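Local coordinates for YaeQ family protein (Pseudomonas syringae pv. tomato, PDB 2OT9) that is of unknown function but belongs to the YaeQ family of the PDDEXK nuclease-like clan and holds a meso-tartaric acid molecule in a pocket, at residues K9-L14 and V147-V152; E37-V42 and L105-L110; W50-L55 and L69-L74; T99-L104 and N126-A131. All coordinates share one frame; numbering follows the deposited sequence.

The four contacts belong to one large mixed sheet and the helix 37-49 packed on it. Contacts 1 and 4 join neighbouring parallel strands on opposite sides of the chain's centre. Contact 4 is mostly buried, and an arginine and two asparagines cluster on it. Contact 1 has an apolar face and a polar, largely exposed one. Contact 2 sets helix 37-49 against the end of strand 101-106, which contact 4 also uses, and reaches the tartrate. Contact 3 is a partly buried turn resting on strand 69-72, next to the outermost strand, with a water bridge. Trp50 of contact 3 packs on Leu105 and Ser103, and Trp150 of contact 1 touches Thr41 of contact 2.

Contact 1 of 4, residues K9-L14 and V147-V152; sequences KFELNL and VIKWDV
Val147 faces Lys9 at the start of six parallel pairs, and its CG1 lies 3.6 Å from Glu11 OE2. Ile148 N donates to Lys9 O, and Ile148 O accepts from Glu11 N at 2.8 Å. Its CG2 packs on Phe10 CD1. Lys149 runs alongside Glu11, both side chains pointing the same way. Its NZ is 4.2 Å from Glu11 OE1, too far for a salt bridge. Trp150 N donates to Glu11 O, and Trp150 O accepts from Asn13 N. Its indole turns to the apolar face. The edge of Phe10 comes over the indole face off centre, with the planes at 87°: an offset edge-to-face pair. Phe10 CE1 is 3.8 Å from Trp150 CE3. The first torsion of Phe10 (-177°) sets the ring beside its carbonyl carbon, from where it reaches the indole. Asp151 returns to the polar face. Its OD1 takes a bond from Asn13 ND2 at 3.0 Å on the syn side, 32° out of the carboxylate plane. Asn13 OD1 is held by Ser24, so both ends of this amide are used. Val152 N donates to Asn13 O. Its CG2 is 3.5 Å from Leu12 CD1, and its CG1 is near Leu14 CD1. Strand 6-16 lies between 21-31 and 147-155, and strand 158-163 follows on the far side of 147-155. Leu44 of helix 37-49 covers Phe10, Ile148 and Trp150.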
# COMPACT_ATOMS: atom_id res chain seq x y z
N LYS A 9 -16.01 3.41 1.82
CA LYS A 9 -16.27 1.99 1.64
C LYS A 9 -15.55 1.53 0.38
O LYS A 9 -15.74 2.11 -0.69
CB LYS A 9 -17.77 1.75 1.51
CG LYS A 9 -18.60 2.25 2.71
CD LYS A 9 -18.81 1.14 3.73
CE LYS A 9 -19.33 1.69 5.06
NZ LYS A 9 -19.82 0.56 5.92
N PHE A 10 -14.74 0.48 0.52
CA PHE A 10 -13.95 -0.08 -0.56
C PHE A 10 -14.56 -1.42 -0.94
O PHE A 10 -14.70 -2.31 -0.08
CB PHE A 10 -12.51 -0.24 -0.08
CG PHE A 10 -11.54 -0.75 -1.12
CD1 PHE A 10 -11.56 -0.31 -2.43
CD2 PHE A 10 -10.51 -1.60 -0.73
CE1 PHE A 10 -10.60 -0.75 -3.35
CE2 PHE A 10 -9.55 -2.03 -1.63
CZ PHE A 10 -9.59 -1.60 -2.94
N GLU A 11 -14.95 -1.56 -2.21
CA GLU A 11 -15.45 -2.82 -2.76
C GLU A 11 -14.44 -3.32 -3.81
O GLU A 11 -14.27 -2.71 -4.87
CB GLU A 11 -16.85 -2.63 -3.38
CG GLU A 11 -17.84 -1.95 -2.41
CD GLU A 11 -19.27 -1.91 -2.93
OE1 GLU A 11 -19.50 -2.38 -4.06
OE2 GLU A 11 -20.15 -1.40 -2.20
N LEU A 12 -13.77 -4.42 -3.48
CA LEU A 12 -12.70 -4.95 -4.33
C LEU A 12 -13.04 -6.32 -4.92
O LEU A 12 -13.26 -7.27 -4.16
CB LEU A 12 -11.39 -5.05 -3.52
CG LEU A 12 -10.18 -5.75 -4.15
CD1 LEU A 12 -9.68 -5.01 -5.39
CD2 LEU A 12 -9.05 -5.86 -3.12
N ASN A 13 -13.10 -6.41 -6.25
CA ASN A 13 -13.09 -7.71 -6.94
C ASN A 13 -11.68 -7.98 -7.42
O ASN A 13 -11.20 -7.33 -8.36
CB ASN A 13 -14.07 -7.75 -8.12
CG ASN A 13 -15.51 -7.55 -7.69
OD1 ASN A 13 -15.93 -8.01 -6.63
ND2 ASN A 13 -16.29 -6.87 -8.52
N LEU A 14 -11.02 -8.94 -6.78
CA LEU A 14 -9.61 -9.23 -7.04
C LEU A 14 -9.42 -10.53 -7.82
O LEU A 14 -9.95 -11.58 -7.42
CB LEU A 14 -8.86 -9.30 -5.69
CG LEU A 14 -7.37 -9.67 -5.68
CD1 LEU A 14 -6.52 -8.64 -6.45
CD2 LEU A 14 -6.90 -9.84 -4.24
N VAL A 147 -17.82 5.59 -2.08
CA VAL A 147 -17.81 4.15 -2.34
C VAL A 147 -16.87 3.90 -3.52
O VAL A 147 -17.14 4.32 -4.66
CB VAL A 147 -19.24 3.56 -2.58
CG1 VAL A 147 -19.18 2.05 -2.69
CG2 VAL A 147 -20.20 3.96 -1.44
N ILE A 148 -15.74 3.27 -3.23
CA ILE A 148 -14.70 2.98 -4.21
C ILE A 148 -14.87 1.54 -4.68
O ILE A 148 -14.70 0.59 -3.91
CB ILE A 148 -13.30 3.14 -3.59
CG1 ILE A 148 -13.15 4.53 -2.95
CG2 ILE A 148 -12.22 2.87 -4.63
CD1 ILE A 148 -12.22 4.56 -1.77
N LYS A 149 -15.22 1.39 -5.96
CA LYS A 149 -15.42 0.07 -6.57
C LYS A 149 -14.33 -0.16 -7.59
O LYS A 149 -14.24 0.56 -8.60
CB LYS A 149 -16.79 0.01 -7.24
CG LYS A 149 -17.93 0.42 -6.35
CD LYS A 149 -19.23 0.43 -7.13
CE LYS A 149 -20.43 0.22 -6.23
NZ LYS A 149 -20.66 1.42 -5.40
N TRP A 150 -13.47 -1.14 -7.31
CA TRP A 150 -12.38 -1.48 -8.21
C TRP A 150 -12.46 -2.94 -8.60
O TRP A 150 -12.63 -3.82 -7.74
CB TRP A 150 -11.04 -1.32 -7.49
CG TRP A 150 -10.49 0.07 -7.41
CD1 TRP A 150 -11.06 1.25 -7.82
CD2 TRP A 150 -9.22 0.42 -6.85
NE1 TRP A 150 -10.20 2.31 -7.56
CE2 TRP A 150 -9.08 1.82 -6.95
CE3 TRP A 150 -8.18 -0.34 -6.27
CZ2 TRP A 150 -7.93 2.49 -6.49
CZ3 TRP A 150 -7.05 0.33 -5.82
CH2 TRP A 150 -6.94 1.73 -5.93
N ASP A 151 -12.29 -3.21 -9.90
CA ASP A 151 -11.90 -4.55 -10.33
C ASP A 151 -10.40 -4.53 -10.55
O ASP A 151 -9.90 -3.71 -11.33
CB ASP A 151 -12.57 -4.93 -11.65
CG ASP A 151 -14.05 -5.26 -11.50
OD1 ASP A 151 -14.63 -5.14 -10.39
OD2 ASP A 151 -14.63 -5.68 -12.52
N VAL A 152 -9.69 -5.42 -9.87
CA VAL A 152 -8.24 -5.49 -9.98
C VAL A 152 -7.80 -6.84 -10.54
O VAL A 152 -8.20 -7.90 -10.03
CB VAL A 152 -7.55 -5.24 -8.62
CG1 VAL A 152 -6.03 -5.49 -8.69
CG2 VAL A 152 -7.82 -3.80 -8.13

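Contact 2 of 4, residues E37-V42 and L105-L110. With SRT (S,R meso-tartaric acid), chain C.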
# COMPACT_ATOMS: atom_id res chain seq x y z
N GLU A 37 -6.05 12.01 -1.07
CA GLU A 37 -6.67 10.97 -1.92
C GLU A 37 -5.60 10.06 -2.51
O GLU A 37 -5.79 8.85 -2.59
CB GLU A 37 -7.52 11.60 -3.04
CG GLU A 37 -8.83 12.18 -2.55
CD GLU A 37 -9.53 13.06 -3.60
OE1 GLU A 37 -8.86 13.77 -4.38
OE2 GLU A 37 -10.78 13.05 -3.61
N GLU A 38 -4.47 10.64 -2.92
CA GLU A 38 -3.35 9.86 -3.45
C GLU A 38 -2.79 8.86 -2.42
O GLU A 38 -2.55 7.70 -2.74
CB GLU A 38 -2.24 10.80 -3.95
CG GLU A 38 -2.57 11.48 -5.30
CD GLU A 38 -3.41 12.75 -5.19
OE1 GLU A 38 -3.71 13.24 -4.06
OE2 GLU A 38 -3.78 13.27 -6.27
N ARG A 39 -2.59 9.32 -1.19
CA ARG A 39 -2.07 8.43 -0.13
C ARG A 39 -3.03 7.28 0.13
O ARG A 39 -2.63 6.12 0.17
CB ARG A 39 -1.81 9.23 1.15
CG ARG A 39 -1.24 8.36 2.30
CD ARG A 39 -0.80 9.21 3.50
NE ARG A 39 0.37 10.01 3.17
CZ ARG A 39 1.63 9.61 3.31
NH1 ARG A 39 1.90 8.43 3.85
NH2 ARG A 39 2.63 10.42 2.96
N MSE A 40 -4.30 7.60 0.31
CA MSE A 40 -5.32 6.57 0.48
C MSE A 40 -5.32 5.57 -0.68
O MSE A 40 -5.38 4.36 -0.47
CB MSE A 40 -6.71 7.20 0.61
CG MSE A 40 -7.80 6.14 0.42
SE MSE A 40 -9.46 6.69 1.26
CE MSE A 40 -8.75 6.66 3.05
N THR A 41 -5.24 6.08 -1.91
CA THR A 41 -5.21 5.22 -3.09
C THR A 41 -4.01 4.28 -3.09
O THR A 41 -4.14 3.11 -3.46
CB THR A 41 -5.27 6.07 -4.37
OG1 THR A 41 -6.51 6.80 -4.35
CG2 THR A 41 -5.18 5.20 -5.62
N VAL A 42 -2.85 4.77 -2.66
CA VAL A 42 -1.68 3.89 -2.53
C VAL A 42 -1.95 2.79 -1.48
O VAL A 42 -1.60 1.63 -1.71
CB VAL A 42 -0.39 4.68 -2.20
CG1 VAL A 42 0.80 3.73 -2.15
CG2 VAL A 42 -0.11 5.73 -3.32
N LEU A 105 5.22 0.87 -0.33
CA LEU A 105 4.83 1.43 -1.62
C LEU A 105 5.08 2.93 -1.59
O LEU A 105 4.27 3.70 -1.02
CB LEU A 105 3.35 1.17 -1.95
CG LEU A 105 2.92 -0.18 -2.47
CD1 LEU A 105 1.49 -0.11 -2.98
CD2 LEU A 105 3.88 -0.63 -3.61
N ALA A 106 6.18 3.34 -2.20
CA ALA A 106 6.60 4.72 -2.19
C ALA A 106 5.87 5.48 -3.30
O ALA A 106 5.47 4.87 -4.29
CB ALA A 106 8.11 4.80 -2.38
N TYR A 107 5.65 6.78 -3.12
CA TYR A 107 5.08 7.61 -4.20
C TYR A 107 5.55 9.03 -4.02
O TYR A 107 6.16 9.37 -3.00
CB TYR A 107 3.54 7.51 -4.24
CG TYR A 107 2.84 8.25 -3.12
CD1 TYR A 107 2.35 9.56 -3.32
CD2 TYR A 107 2.63 7.64 -1.89
CE1 TYR A 107 1.72 10.25 -2.30
CE2 TYR A 107 2.00 8.33 -0.83
CZ TYR A 107 1.54 9.64 -1.06
OH TYR A 107 0.93 10.33 -0.04
N GLY A 108 5.27 9.86 -5.03
CA GLY A 108 5.82 11.21 -5.08
C GLY A 108 7.16 11.17 -5.79
O GLY A 108 7.63 10.11 -6.22
N SER A 109 7.78 12.35 -5.89
CA SER A 109 9.11 12.52 -6.42
C SER A 109 10.14 11.89 -5.47
O SER A 109 10.24 12.29 -4.30
CB SER A 109 9.39 14.02 -6.59
OG SER A 109 10.78 14.28 -6.71
N LEU A 110 10.87 10.90 -5.96
CA LEU A 110 11.74 10.09 -5.10
C LEU A 110 13.23 10.40 -5.20
O LEU A 110 14.03 9.79 -4.50
CB LEU A 110 11.48 8.60 -5.35
CG LEU A 110 10.16 8.00 -4.87
CD1 LEU A 110 10.33 6.48 -4.90
CD2 LEU A 110 9.75 8.46 -3.45
O1 SRT C . 5.17 9.39 3.62
O11 SRT C . 6.14 10.41 5.29
C1 SRT C . 5.25 9.68 4.83
C2 SRT C . 4.20 9.06 5.72
O2 SRT C . 3.49 9.96 6.58
C3 SRT C . 4.89 7.96 6.49
O3 SRT C . 4.93 6.87 5.56
C4 SRT C . 4.16 7.60 7.77
O4 SRT C . 2.90 7.50 7.80
O41 SRT C . 4.86 7.42 8.78
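Arg39 and Tyr107 cross at about a right angle, with the guanidinium and phenol planes 64° apart. The phenol comes over one face of the guanidinium. Tyr107 OH touches Arg39 CB at 3.2 Å. It is also 3.3 Å from Arg39 NE, at too poor an angle for a hydrogen bond. Tartrate O2 lies over the opposite face. The charged group is therefore flanked on both faces while its edge is used for bonding. Arg39 NH2 donates to tartrate O1 at 2.8 Å, nearly straight at 167° and in the guanidinium plane. Arg39 NH1 adds weak bonds to the same oxygen and to Val84 O. The chain is extended to CD and then bends (chi3 -69°), which turns the guanidinium to the ligand. Val42, one helical turn on, spreads its two methyls. Its CG2 meets Tyr107 CD2 at 3.6 Å, obliquely to the ring, and its CG1 meets Leu105 CB at the same distance. Leu137 of helix 134-141 touches both Val42 and Tyr107. Helix 37-49 here packs on the sheet, at the wall of the tartrate pocket: Arg39 binds the tartrate together with Gln86 N and Val84 O, in a fold consistent with the PDDEXK clan.

Contact 3 of 4, residues W50-L55 and L69-L74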
# COMPACT_ATOMS: atom_id res chain seq x y z
N TRP A 50 -1.07 -7.13 -1.74
CA TRP A 50 -0.66 -8.09 -0.71
C TRP A 50 -1.82 -8.70 0.05
O TRP A 50 -1.65 -9.10 1.20
CB TRP A 50 0.33 -7.43 0.25
CG TRP A 50 1.69 -7.25 -0.35
CD1 TRP A 50 2.60 -8.23 -0.66
CD2 TRP A 50 2.31 -6.01 -0.68
NE1 TRP A 50 3.73 -7.67 -1.18
CE2 TRP A 50 3.59 -6.30 -1.18
CE3 TRP A 50 1.91 -4.66 -0.59
CZ2 TRP A 50 4.49 -5.30 -1.60
CZ3 TRP A 50 2.80 -3.66 -1.00
CH2 TRP A 50 4.07 -3.98 -1.50
N TYR A 51 -2.98 -8.77 -0.60
CA TYR A 51 -4.20 -9.29 0.01
C TYR A 51 -4.03 -10.60 0.79
O TYR A 51 -3.40 -11.54 0.31
CB TYR A 51 -5.33 -9.47 -1.03
CG TYR A 51 -6.56 -9.98 -0.33
CD1 TYR A 51 -7.36 -9.12 0.44
CD2 TYR A 51 -6.88 -11.35 -0.33
CE1 TYR A 51 -8.48 -9.61 1.13
CE2 TYR A 51 -7.97 -11.84 0.36
CZ TYR A 51 -8.76 -10.97 1.09
OH TYR A 51 -9.84 -11.48 1.78
N ASN A 52 -4.64 -10.63 1.99
CA ASN A 52 -4.71 -11.80 2.86
C ASN A 52 -5.96 -11.54 3.70
O ASN A 52 -6.30 -10.38 3.96
CB ASN A 52 -3.44 -11.83 3.73
CG ASN A 52 -3.31 -13.06 4.57
OD1 ASN A 52 -3.87 -13.13 5.67
ND2 ASN A 52 -2.56 -14.04 4.07
N GLU A 53 -6.68 -12.59 4.12
CA GLU A 53 -7.82 -12.38 5.03
C GLU A 53 -7.40 -11.68 6.33
O GLU A 53 -8.21 -11.03 6.98
CB GLU A 53 -8.56 -13.69 5.34
CG GLU A 53 -7.67 -14.85 5.73
CD GLU A 53 -8.43 -16.04 6.31
OE1 GLU A 53 -9.66 -15.94 6.54
OE2 GLU A 53 -7.79 -17.09 6.54
N GLN A 54 -6.12 -11.82 6.70
CA GLN A 54 -5.60 -11.25 7.94
C GLN A 54 -4.98 -9.87 7.79
O GLN A 54 -4.52 -9.29 8.78
CB GLN A 54 -4.58 -12.19 8.59
CG GLN A 54 -5.20 -13.29 9.45
CD GLN A 54 -5.77 -14.42 8.64
OE1 GLN A 54 -6.90 -14.86 8.90
NE2 GLN A 54 -5.01 -14.92 7.67
N LEU A 55 -4.93 -9.37 6.56
CA LEU A 55 -4.43 -8.03 6.31
C LEU A 55 -5.47 -6.99 6.75
O LEU A 55 -6.64 -7.09 6.39
CB LEU A 55 -4.09 -7.87 4.82
CG LEU A 55 -3.42 -6.58 4.35
CD1 LEU A 55 -2.04 -6.40 5.01
CD2 LEU A 55 -3.30 -6.61 2.84
N LEU A 69 -0.67 -0.44 6.60
CA LEU A 69 -1.34 -1.74 6.64
C LEU A 69 -0.48 -2.77 7.37
O LEU A 69 0.76 -2.68 7.39
CB LEU A 69 -1.66 -2.26 5.24
CG LEU A 69 -2.38 -1.43 4.18
CD1 LEU A 69 -1.41 -0.51 3.43
CD2 LEU A 69 -3.07 -2.36 3.18
N TRP A 70 -1.13 -3.77 7.97
CA TRP A 70 -0.39 -4.87 8.56
C TRP A 70 -1.16 -6.17 8.58
O TRP A 70 -2.39 -6.19 8.68
CB TRP A 70 0.19 -4.57 9.96
CG TRP A 70 -0.74 -3.96 10.96
CD1 TRP A 70 -2.09 -3.75 10.82
CD2 TRP A 70 -0.39 -3.49 12.27
NE1 TRP A 70 -2.59 -3.17 11.96
CE2 TRP A 70 -1.57 -2.99 12.86
CE3 TRP A 70 0.80 -3.43 13.00
CZ2 TRP A 70 -1.59 -2.45 14.15
CZ3 TRP A 70 0.78 -2.89 14.29
CH2 TRP A 70 -0.41 -2.41 14.85
N GLU A 71 -0.42 -7.26 8.45
CA GLU A 71 -0.97 -8.60 8.60
C GLU A 71 -0.40 -9.15 9.90
O GLU A 71 0.82 -9.18 10.09
CB GLU A 71 -0.53 -9.46 7.41
CG GLU A 71 -1.07 -10.88 7.40
CD GLU A 71 -0.39 -11.76 6.35
OE1 GLU A 71 0.19 -11.22 5.38
OE2 GLU A 71 -0.44 -12.99 6.49
N LYS A 72 -1.29 -9.55 10.80
CA LYS A 72 -0.88 -10.14 12.08
C LYS A 72 -1.29 -11.60 12.21
O LYS A 72 -2.27 -12.04 11.62
CB LYS A 72 -1.47 -9.37 13.25
CG LYS A 72 -0.96 -7.95 13.38
CD LYS A 72 -1.54 -7.36 14.64
CE LYS A 72 -1.19 -5.93 14.79
NZ LYS A 72 -1.40 -5.55 16.21
N SER A 73 -0.52 -12.34 13.01
CA SER A 73 -0.86 -13.72 13.31
C SER A 73 -2.04 -13.75 14.28
O SER A 73 -2.40 -12.71 14.85
CB SER A 73 0.33 -14.41 13.97
OG SER A 73 0.50 -13.94 15.30
N LEU A 74 -2.62 -14.92 14.50
CA LEU A 74 -3.63 -15.06 15.56
C LEU A 74 -3.11 -14.73 16.96
O LEU A 74 -3.90 -14.46 17.87
CB LEU A 74 -4.31 -16.44 15.52
CG LEU A 74 -5.67 -16.48 14.78
CD1 LEU A 74 -6.59 -15.29 15.18
CD2 LEU A 74 -5.49 -16.53 13.25
O HOH W 1 -1.92 -14.52 8.15
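Asn52 lays its amide over the carboxylate of Glu71. The two flat groups are stacked, with planes 22° apart, while the side chains cross at about a right angle. Asn52 ND2 is 3.4 Å from Glu71 OE2, but the angle is too poor for a hydrogen bond. A first torsion of -174° swings the amide to the carbonyl side of Asn52, toward Glu71. Asn52 OD1 accepts from Gln54 N at 2.8 Å, an Asx turn. A type I turn runs from Asn52 to Leu55. The bond from Gln54 N helps fix the amide over the carboxylate; the bond from Leu55 N to Asn52 O closes the turn. Gln54 leans on the strand beyond. Its CB lies 3.9 Å from Glu71 CG, and it also touches Lys72 O. A water links Gln54 to Glu71: it accepts from Gln54 NE2 at 3.2 Å and donates to Glu71 OE2 at 2.7 Å. The carboxylate thus meets the turn both directly and through solvent. Leu55 supplies the apolar part. Its CD1 sits against the backbone of Trp70, 3.7 Å from Trp70 O, and lies 4.2 Å from Leu69 CB. The turn leads from helix 37-49 into the outermost strand 55-57. Strand 69-72 lies between that strand and 78-84. Ile82 of strand 78-84 touches Leu55, and Tyr47 of helix 37-49 touches both Leu55 and Leu69.

Contact 4 of 4, residues T99-L104 and N126-A131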
# COMPACT_ATOMS: atom_id res chain seq x y z
N THR A 99 8.67 -7.07 12.57
CA THR A 99 7.94 -7.89 11.57
C THR A 99 8.88 -8.87 10.85
O THR A 99 10.10 -8.67 10.84
CB THR A 99 7.27 -6.95 10.52
OG1 THR A 99 6.44 -7.68 9.61
CG2 THR A 99 8.33 -6.17 9.75
N GLU A 100 8.32 -9.90 10.22
CA GLU A 100 9.10 -10.81 9.38
C GLU A 100 9.31 -10.22 7.97
O GLU A 100 10.27 -10.55 7.26
CB GLU A 100 8.39 -12.16 9.28
CG GLU A 100 9.16 -13.22 8.47
CD GLU A 100 9.02 -14.63 9.04
OE1 GLU A 100 10.03 -15.16 9.57
OE2 GLU A 100 7.90 -15.18 8.96
N ARG A 101 8.38 -9.38 7.56
CA ARG A 101 8.43 -8.79 6.22
C ARG A 101 8.02 -7.34 6.32
O ARG A 101 7.02 -7.02 6.95
CB ARG A 101 7.50 -9.53 5.26
CG ARG A 101 7.53 -8.95 3.84
CD ARG A 101 6.71 -9.78 2.87
NE ARG A 101 7.17 -9.48 1.52
CZ ARG A 101 8.12 -10.18 0.90
NH1 ARG A 101 8.49 -9.81 -0.31
NH2 ARG A 101 8.69 -11.24 1.47
N THR A 102 8.81 -6.47 5.71
CA THR A 102 8.47 -5.06 5.64
C THR A 102 8.33 -4.68 4.18
O THR A 102 9.20 -5.01 3.37
CB THR A 102 9.59 -4.21 6.25
OG1 THR A 102 9.82 -4.63 7.58
CG2 THR A 102 9.21 -2.72 6.29
N SER A 103 7.24 -3.98 3.84
CA SER A 103 7.10 -3.49 2.48
C SER A 103 6.79 -2.01 2.49
O SER A 103 6.16 -1.50 3.40
CB SER A 103 6.02 -4.24 1.68
OG SER A 103 6.38 -5.61 1.57
N LEU A 104 7.22 -1.33 1.44
CA LEU A 104 6.86 0.07 1.28
C LEU A 104 6.41 0.29 -0.16
O LEU A 104 7.15 -0.06 -1.10
CB LEU A 104 8.04 0.97 1.61
CG LEU A 104 7.94 2.44 1.15
CD1 LEU A 104 6.80 3.19 1.88
CD2 LEU A 104 9.28 3.14 1.35
N ASN A 126 14.69 -8.35 4.95
CA ASN A 126 13.42 -8.44 4.21
C ASN A 126 12.64 -7.13 4.13
O ASN A 126 11.45 -7.05 4.51
CB ASN A 126 12.53 -9.56 4.77
CG ASN A 126 11.50 -10.08 3.75
OD1 ASN A 126 11.55 -9.75 2.56
ND2 ASN A 126 10.58 -10.92 4.21
N VAL A 127 13.30 -6.09 3.64
CA VAL A 127 12.61 -4.83 3.34
C VAL A 127 12.46 -4.73 1.83
O VAL A 127 13.41 -4.96 1.08
CB VAL A 127 13.35 -3.60 3.93
CG1 VAL A 127 12.68 -2.29 3.51
CG2 VAL A 127 13.44 -3.71 5.46
N ASN A 128 11.25 -4.40 1.39
CA ASN A 128 10.88 -4.46 -0.01
C ASN A 128 10.22 -3.15 -0.37
O ASN A 128 9.29 -2.72 0.34
CB ASN A 128 9.91 -5.63 -0.25
CG ASN A 128 10.47 -6.95 0.20
OD1 ASN A 128 11.16 -7.62 -0.56
ND2 ASN A 128 10.16 -7.35 1.44
N ILE A 129 10.70 -2.49 -1.42
CA ILE A 129 10.26 -1.13 -1.74
C ILE A 129 9.98 -1.03 -3.23
O ILE A 129 10.86 -1.31 -4.06
CB ILE A 129 11.34 -0.05 -1.38
CG1 ILE A 129 11.72 -0.12 0.10
CG2 ILE A 129 10.83 1.38 -1.75
CD1 ILE A 129 12.88 0.79 0.49
N ALA A 130 8.75 -0.63 -3.55
CA ALA A 130 8.35 -0.38 -4.93
C ALA A 130 7.75 1.01 -4.99
O ALA A 130 7.17 1.48 -4.01
CB ALA A 130 7.32 -1.42 -5.38
N ALA A 131 7.90 1.69 -6.12
CA ALA A 131 7.32 3.02 -6.31
C ALA A 131 6.12 2.96 -7.27
O ALA A 131 6.17 2.26 -8.29
CB ALA A 131 8.37 3.98 -6.83
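Glu100 O takes a bond from Asn126 ND2 at 3.1 Å, just where the chain turns a corner before the strand. The donor is tilted 25° from the carbonyl plane. Arg101 follows, with an extended chain that carries its guanidinium over to the two asparagines. Asn128 ND2 lies over one face of the guanidinium, 3.5 Å from Arg101 NH1, with amide and guanidinium planes only 11° apart. The Asn126 amide stands nearly upright to the same group, at 83°. Neither amide hydrogen-bonds to the arginine. Arg101 NH1 makes a weak bond to Glu178 O. The amides bond to each other, Asn128 ND2 to Asn126 OD1 at 3.0 Å. Asn128 OD1 is taken by the backbone N of Glu178, so the whole amide is fixed. Thr102 N donates to Asn126 O. Thr102 O is gripped twice, by Asn128 N at 2.9 Å and by Asn128 ND2 at 3.2 Å, from opposite faces of its plane. Ser103 brings its OG near Asn128 CB, 4.0 Å away. Leu104 N bonds to Asn128 O at 2.7 Å, and Leu104 O receives Ala130 N. On the other face of the sheet, Leu104 CD2 packs on Ile129 CG2 at 3.9 Å. The two strands run parallel in a beta-alpha-beta unit, connected through helix 111-117. Strand 78-84 flanks 101-106, strand 166-174 flanks 127-131, and Ser96 of helix 89-96 touches Thr102 and Val127.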